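Side-chain contacts in nitroreductase-like family protein (Bacillus cereus, PDB 2I7H), which belongs to the nitroreductase-like family of flavoproteins and binds flavin mononucleotide in pockets built by two subunits: residues A[35-40]-A[117-122]; A[122-127]-A[134-139]. All coordinates share one frame; numbering follows the deposited sequence.

Interaction 1 of 2, residues A[35-40]-A[117-122]; sequences ELLNDA and CAFMQN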
loop_
_atom_site.group_PDB
_atom_site.type_symbol
_atom_site.label_atom_id
_atom_site.label_comp_id
_atom_site.label_asym_id
_atom_site.label_seq_id
_atom_site.Cartn_x
_atom_site.Cartn_y
_atom_site.Cartn_z
ATOM N N GLU A 35 5.042 -16.538 -9.030
ATOM C CA GLU A 35 6.155 -15.702 -9.462
ATOM C C GLU A 35 5.889 -14.237 -9.085
ATOM O O GLU A 35 6.710 -13.606 -8.432
ATOM C CB GLU A 35 6.434 -15.873 -10.969
ATOM C CG GLU A 35 7.466 -14.906 -11.502
ATOM C CD GLU A 35 7.903 -15.176 -12.942
ATOM O OE1 GLU A 35 8.661 -14.336 -13.473
ATOM O OE2 GLU A 35 7.532 -16.221 -13.546
ATOM N N LEU A 36 4.723 -13.732 -9.473
ATOM C CA LEU A 36 4.270 -12.368 -9.152
ATOM C C LEU A 36 4.205 -12.050 -7.655
ATOM O O LEU A 36 4.651 -10.967 -7.237
ATOM C CB LEU A 36 2.908 -12.083 -9.828
ATOM C CG LEU A 36 2.954 -12.179 -11.363
ATOM C CD1 LEU A 36 1.664 -11.835 -11.984
ATOM C CD2 LEU A 36 4.036 -11.292 -11.902
ATOM N N LEU A 37 3.663 -12.980 -6.862
ATOM C CA LEU A 37 3.578 -12.804 -5.419
ATOM C C LEU A 37 4.967 -12.724 -4.802
ATOM O O LEU A 37 5.170 -11.962 -3.870
ATOM C CB LEU A 37 2.806 -13.931 -4.749
ATOM C CG LEU A 37 1.293 -14.028 -4.926
ATOM C CD1 LEU A 37 0.794 -15.511 -4.715
ATOM C CD2 LEU A 37 0.563 -13.039 -4.046
ATOM N N ASN A 38 5.910 -13.512 -5.328
ATOM C CA ASN A 38 7.283 -13.480 -4.841
ATOM C C ASN A 38 7.961 -12.136 -5.113
ATOM O O ASN A 38 8.621 -11.577 -4.224
ATOM C CB ASN A 38 8.106 -14.659 -5.368
ATOM C CG ASN A 38 8.135 -15.808 -4.401
ATOM O OD1 ASN A 38 8.192 -15.585 -3.184
ATOM N ND2 ASN A 38 8.096 -17.059 -4.918
ATOM N N ASP A 39 7.760 -11.600 -6.318
ATOM C CA ASP A 39 8.189 -10.244 -6.612
ATOM C C ASP A 39 7.545 -9.202 -5.692
ATOM O O ASP A 39 8.215 -8.245 -5.270
ATOM C CB ASP A 39 7.930 -9.894 -8.078
ATOM C CG ASP A 39 8.808 -10.671 -9.027
ATOM O OD1 ASP A 39 9.808 -11.302 -8.588
ATOM O OD2 ASP A 39 8.473 -10.671 -10.231
ATOM N N ALA A 40 6.258 -9.398 -5.373
ATOM C CA ALA A 40 5.510 -8.458 -4.522
ATOM C C ALA A 40 6.066 -8.417 -3.108
ATOM O O ALA A 40 5.896 -7.405 -2.417
ATOM C CB ALA A 40 3.968 -8.771 -4.501
ATOM N N CYS A 117 -0.781 -3.908 2.638
ATOM C CA CYS A 117 -1.300 -3.111 1.532
ATOM C C CYS A 117 -0.278 -2.768 0.446
ATOM O O CYS A 117 -0.635 -2.756 -0.730
ATOM C CB CYS A 117 -1.951 -1.841 2.048
ATOM S SG CYS A 117 -3.337 -2.183 3.115
ATOM N N ALA A 118 0.975 -2.505 0.843
ATOM C CA ALA A 118 2.071 -2.250 -0.077
ATOM C C ALA A 118 2.359 -3.506 -0.942
ATOM O O ALA A 118 2.569 -3.385 -2.142
ATOM C CB ALA A 118 3.404 -1.744 0.700
ATOM N N PHE A 119 2.386 -4.683 -0.309
ATOM C CA PHE A 119 2.502 -5.986 -0.981
ATOM C C PHE A 119 1.397 -6.194 -2.018
ATOM O O PHE A 119 1.677 -6.609 -3.146
ATOM C CB PHE A 119 2.526 -7.091 0.094
ATOM C CG PHE A 119 2.300 -8.489 -0.412
ATOM C CD1 PHE A 119 3.349 -9.235 -0.937
ATOM C CD2 PHE A 119 1.055 -9.096 -0.255
ATOM C CE1 PHE A 119 3.137 -10.492 -1.364
ATOM C CE2 PHE A 119 0.830 -10.349 -0.685
ATOM C CZ PHE A 119 1.860 -11.071 -1.256
HETATM N N MSE A 120 0.155 -5.849 -1.669
HETATM C CA MSE A 120 -0.985 -6.044 -2.579
HETATM C C MSE A 120 -0.957 -5.107 -3.759
HETATM O O MSE A 120 -1.268 -5.514 -4.878
HETATM C CB MSE A 120 -2.337 -5.931 -1.853
HETATM C CG MSE A 120 -2.591 -7.085 -0.906
HETATM SE SE MSE A 120 -4.244 -6.979 0.151
HETATM C CE MSE A 120 -5.516 -7.357 -1.227
ATOM N N GLN A 121 -0.597 -3.857 -3.495
ATOM C CA GLN A 121 -0.417 -2.880 -4.537
ATOM C C GLN A 121 0.738 -3.258 -5.481
ATOM O O GLN A 121 0.576 -3.182 -6.693
ATOM C CB GLN A 121 -0.221 -1.477 -3.958
ATOM C CG GLN A 121 0.148 -0.425 -5.011
ATOM C CD GLN A 121 -0.933 -0.141 -6.032
ATOM O OE1 GLN A 121 -0.765 0.740 -6.889
ATOM N NE2 GLN A 121 -2.030 -0.878 -5.976
ATOM N N ASN A 122 1.873 -3.689 -4.911
ATOM C CA ASN A 122 2.966 -4.254 -5.702
ATOM C C ASN A 122 2.440 -5.328 -6.627
ATOM O O ASN A 122 2.734 -5.333 -7.813
ATOM C CB ASN A 122 3.984 -4.942 -4.803
ATOM C CG ASN A 122 4.984 -4.005 -4.193
ATOM O OD1 ASN A 122 5.115 -2.836 -4.560
ATOM N ND2 ASN A 122 5.729 -4.539 -3.244
#

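Interaction 2 of 2, residues A[122-127]-A[134-139]; sequences NFQLLA and CVWKSG. With FMN (flavin mononucleotide), chain G.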
loop_
_atom_site.group_PDB
_atom_site.type_symbol
_atom_site.label_atom_id
_atom_site.label_comp_id
_atom_site.label_asym_id
_atom_site.label_seq_id
_atom_site.Cartn_x
_atom_site.Cartn_y
_atom_site.Cartn_z
ATOM N N ASN A 122 1.873 -3.689 -4.911
ATOM C CA ASN A 122 2.966 -4.254 -5.702
ATOM C C ASN A 122 2.440 -5.328 -6.627
ATOM O O ASN A 122 2.734 -5.333 -7.813
ATOM C CB ASN A 122 3.984 -4.942 -4.803
ATOM C CG ASN A 122 4.984 -4.005 -4.193
ATOM O OD1 ASN A 122 5.115 -2.836 -4.560
ATOM N ND2 ASN A 122 5.729 -4.539 -3.244
ATOM N N PHE A 123 1.688 -6.268 -6.049
ATOM C CA PHE A 123 1.164 -7.398 -6.795
ATOM C C PHE A 123 0.294 -6.925 -7.954
ATOM O O PHE A 123 0.388 -7.459 -9.054
ATOM C CB PHE A 123 0.326 -8.326 -5.918
ATOM C CG PHE A 123 -0.278 -9.430 -6.696
ATOM C CD1 PHE A 123 0.474 -10.598 -6.991
ATOM C CD2 PHE A 123 -1.548 -9.294 -7.231
ATOM C CE1 PHE A 123 -0.088 -11.590 -7.756
ATOM C CE2 PHE A 123 -2.104 -10.289 -7.998
ATOM C CZ PHE A 123 -1.391 -11.431 -8.268
ATOM N N GLN A 124 -0.552 -5.931 -7.688
ATOM C CA GLN A 124 -1.482 -5.419 -8.698
ATOM C C GLN A 124 -0.722 -4.808 -9.875
ATOM O O GLN A 124 -1.102 -5.012 -11.025
ATOM C CB GLN A 124 -2.441 -4.412 -8.083
ATOM C CG GLN A 124 -3.553 -4.998 -7.178
ATOM C CD GLN A 124 -4.649 -3.919 -6.948
ATOM O OE1 GLN A 124 -4.330 -2.768 -6.674
ATOM N NE2 GLN A 124 -5.905 -4.278 -7.117
ATOM N N LEU A 125 0.379 -4.116 -9.566
ATOM C CA LEU A 125 1.266 -3.510 -10.557
ATOM C C LEU A 125 2.011 -4.556 -11.382
ATOM O O LEU A 125 1.991 -4.535 -12.604
ATOM C CB LEU A 125 2.259 -2.553 -9.861
ATOM C CG LEU A 125 1.630 -1.319 -9.234
ATOM C CD1 LEU A 125 2.677 -0.435 -8.510
ATOM C CD2 LEU A 125 0.841 -0.547 -10.289
ATOM N N LEU A 126 2.652 -5.480 -10.684
ATOM C CA LEU A 126 3.272 -6.656 -11.281
ATOM C C LEU A 126 2.347 -7.437 -12.213
ATOM O O LEU A 126 2.753 -7.830 -13.313
ATOM C CB LEU A 126 3.828 -7.562 -10.170
ATOM C CG LEU A 126 5.005 -6.949 -9.395
ATOM C CD1 LEU A 126 5.203 -7.565 -8.035
ATOM C CD2 LEU A 126 6.308 -7.040 -10.190
ATOM N N ALA A 127 1.112 -7.666 -11.769
ATOM C CA ALA A 127 0.136 -8.388 -12.569
ATOM C C ALA A 127 -0.245 -7.580 -13.813
ATOM O O ALA A 127 -0.286 -8.113 -14.913
ATOM C CB ALA A 127 -1.117 -8.788 -11.703
ATOM N N CYS A 134 -6.975 -7.407 -12.101
ATOM C CA CYS A 134 -7.547 -7.842 -10.848
ATOM C C CYS A 134 -8.297 -6.752 -10.108
ATOM O O CYS A 134 -8.120 -5.579 -10.387
ATOM C CB CYS A 134 -6.494 -8.494 -9.958
ATOM S SG CYS A 134 -5.116 -7.490 -9.606
ATOM N N VAL A 135 -9.185 -7.179 -9.215
ATOM C CA VAL A 135 -9.789 -6.306 -8.217
ATOM C C VAL A 135 -9.463 -6.763 -6.808
ATOM O O VAL A 135 -9.492 -7.961 -6.510
ATOM C CB VAL A 135 -11.312 -6.260 -8.236
ATOM C CG1 VAL A 135 -11.796 -4.903 -8.633
ATOM C CG2 VAL A 135 -11.914 -7.403 -9.000
ATOM N N TRP A 136 -9.211 -5.767 -5.965
ATOM C CA TRP A 136 -8.928 -5.892 -4.550
ATOM C C TRP A 136 -10.273 -5.723 -3.893
ATOM O O TRP A 136 -10.852 -4.640 -3.927
ATOM C CB TRP A 136 -8.042 -4.724 -4.154
ATOM C CG TRP A 136 -7.609 -4.622 -2.738
ATOM C CD1 TRP A 136 -8.264 -5.081 -1.611
ATOM C CD2 TRP A 136 -6.457 -3.932 -2.281
ATOM N NE1 TRP A 136 -7.540 -4.779 -0.483
ATOM C CE2 TRP A 136 -6.437 -4.045 -0.859
ATOM C CE3 TRP A 136 -5.398 -3.254 -2.934
ATOM C CZ2 TRP A 136 -5.416 -3.490 -0.082
ATOM C CZ3 TRP A 136 -4.367 -2.729 -2.166
ATOM C CH2 TRP A 136 -4.393 -2.854 -0.736
ATOM N N LYS A 137 -10.783 -6.785 -3.298
ATOM C CA LYS A 137 -12.114 -6.706 -2.733
ATOM C C LYS A 137 -12.084 -6.557 -1.243
ATOM O O LYS A 137 -11.258 -7.165 -0.557
ATOM C CB LYS A 137 -12.974 -7.890 -3.146
ATOM C CG LYS A 137 -14.131 -7.494 -4.029
ATOM C CD LYS A 137 -13.840 -7.561 -5.483
ATOM C CE LYS A 137 -15.135 -7.847 -6.234
ATOM N NZ LYS A 137 -16.099 -6.686 -6.278
ATOM N N SER A 138 -12.931 -5.666 -0.748
ATOM C CA SER A 138 -13.251 -5.627 0.662
ATOM C C SER A 138 -14.743 -5.584 0.858
ATOM O O SER A 138 -15.517 -6.046 0.013
ATOM C CB SER A 138 -12.635 -4.437 1.381
ATOM O OG SER A 138 -13.233 -4.323 2.668
ATOM N N GLY A 139 -15.146 -5.025 1.988
ATOM C CA GLY A 139 -16.546 -5.102 2.383
ATOM C C GLY A 139 -16.682 -6.020 3.557
ATOM O O GLY A 139 -15.713 -6.683 3.954
HETATM N N1 FMN G . -13.747 -2.709 -5.816
HETATM C C2 FMN G . -14.902 -3.485 -5.754
HETATM O O2 FMN G . -15.578 -3.653 -6.766
HETATM N N3 FMN G . -15.282 -4.068 -4.557
HETATM C C4 FMN G . -14.491 -3.856 -3.434
HETATM O O4 FMN G . -14.915 -4.125 -2.322
HETATM C C4A FMN G . -13.343 -3.083 -3.506
HETATM N N5 FMN G . -12.585 -2.898 -2.362
HETATM C C5A FMN G . -11.439 -2.110 -2.416
HETATM C C6 FMN G . -10.723 -1.964 -1.244
HETATM C C7 FMN G . -9.563 -1.223 -1.174
HETATM C C7M FMN G . -8.730 -1.364 0.066
HETATM C C8 FMN G . -9.108 -0.594 -2.330
HETATM C C8M FMN G . -7.785 0.122 -2.270
HETATM C C9 FMN G . -9.835 -0.739 -3.540
HETATM C C9A FMN G . -11.020 -1.497 -3.605
HETATM N N10 FMN G . -11.805 -1.685 -4.783
HETATM C C10 FMN G . -12.953 -2.494 -4.711
HETATM C "C1'" FMN G . -11.637 -0.830 -6.023
HETATM C "C2'" FMN G . -12.461 0.459 -5.920
HETATM O "O2'" FMN G . -13.824 0.144 -5.870
HETATM C "C3'" FMN G . -12.231 1.583 -6.964
HETATM O "O3'" FMN G . -13.242 1.705 -7.945
HETATM C "C4'" FMN G . -10.945 1.511 -7.746
HETATM O "O4'" FMN G . -9.856 1.166 -6.927
HETATM C "C5'" FMN G . -10.715 2.868 -8.404
HETATM O "O5'" FMN G . -10.557 2.581 -9.781
HETATM P P FMN G . -9.227 1.801 -10.294
HETATM O O1P FMN G . -9.531 1.136 -11.623
HETATM O O2P FMN G . -8.176 2.864 -10.490
HETATM O O3P FMN G . -8.693 0.782 -9.294
HETATM O O HOH W 1 -8.244 -3.076 -7.166
#

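Interaction 1 of 2, residues A[35-40]-A[117-122]
Phe119 meets helix 35-40 in two ways: the carbonyl oxygens of Leu37 and Ala40 lie at the edge of its ring, while the side chains of the same two residues come in from one side of the ring plane. Ala40 O is 3.5 Å from Phe119 CD1, and Leu37 O is likewise 3.5 Å from Phe119 CE1, both near the plane, which is consistent with weak C-H...O contacts at most. With CG anti to the backbone N (chi1 166°) the ring swings to the partner helix, although the bond from CA to CB does not point there. Leu37 CD2 approaches Phe119 CZ obliquely at 3.7 Å, from the same side of the plane as the Ala40 methyl. That methyl points at helix 117-122: Ala40 CB lies above the margin of the ring, 3.6 Å from Phe119 CD1, and 3.4 Å from Phe119 O.

The helices belong to the alpha+beta fold of the nitroreductase family, whose long helix 106-129 packs on the antiparallel sheet and also meets the second subunit. Their local axes approach to 8.9 Å with N-to-C directions 134° apart, and the small Ala40 lies at the closest backbone pairing, its CA 5.1 Å from Asn122 CA.

Asn122 supplies the one polar link between these segments. Its ND2 donates to Ala40 O over 3.0 Å, in a nearly straight bond (163° at the hydrogen). The acceptor lies almost in the amide plane, whereas the donor is moderately tilted from the carbonyl plane of Ala40. That bond occupies a carbonyl at the end of helix 30-40 within a buried setting. Outside these segments Trp52 stacks with Phe119, and Phe123 of the same long helix also packs on Leu37.

Interaction 2 of 2, residues A[122-127]-A[134-139]
The van der Waals contact of Gln124 CG with Cys134 SG, 3.8 Å, is closer than that of Phe123, whose CE2 lies 4.4 Å from Cys134 SG, the sulfur near the ring plane at its edge. With CG anti to the carbonyl carbon (chi1 -74°) and the chain extended beyond it, Gln124 reaches Trp136, where Gln124 NE2 packs 3.7 Å from Trp136 CB and OE1 lies in the indole plane at the ring edge; amide and ring planes are 84° apart.

No direct hydrogen bond joins the segments. A water bridges them instead, accepting from Gln124 NE2 at 2.6 Å and from Trp136 N at 3.1 Å.

Toward the flavin mononucleotide, Trp136 offers one indole face to methyl C7M, 3.5 Å above the plane and displaced toward the rim. Lys137 NZ donates to FMN O2 at 3.1 Å, and Ser138 N to FMN O4 at 3.0 Å.

Helix 122-127 and strand 134-137 run nearly antiparallel, 167° apart. Strand 132-137 is outermost, within this chain, in the antiparallel sheet, beside strand 157-167, whose Leu163 meets both Phe123 and Gln124, while helix 30-40 packs against Phe123.

Both contacts are buried and both draw on helix 106-129, with Asn122 common to the two, yet the helix faces different partners. Interaction 1 is helix on helix: apolar packing about an aromatic ring plus a direct side-chain-to-backbone hydrogen bond. Interaction 2 is helix on sheet, its centre nearer the middle of the chain (4 Å against 10 Å), and there the polar link runs through water while the strand end reaches the flavin. Their centres are about 9 Å apart and the two contacts touch: Met120 CE packs 3.4 Å from Trp136 NE1, and Leu126 CD1 comes equally close to Ala40 N. Each also meets the second subunit, Gln121 and Gln124 both packing on its Pro44.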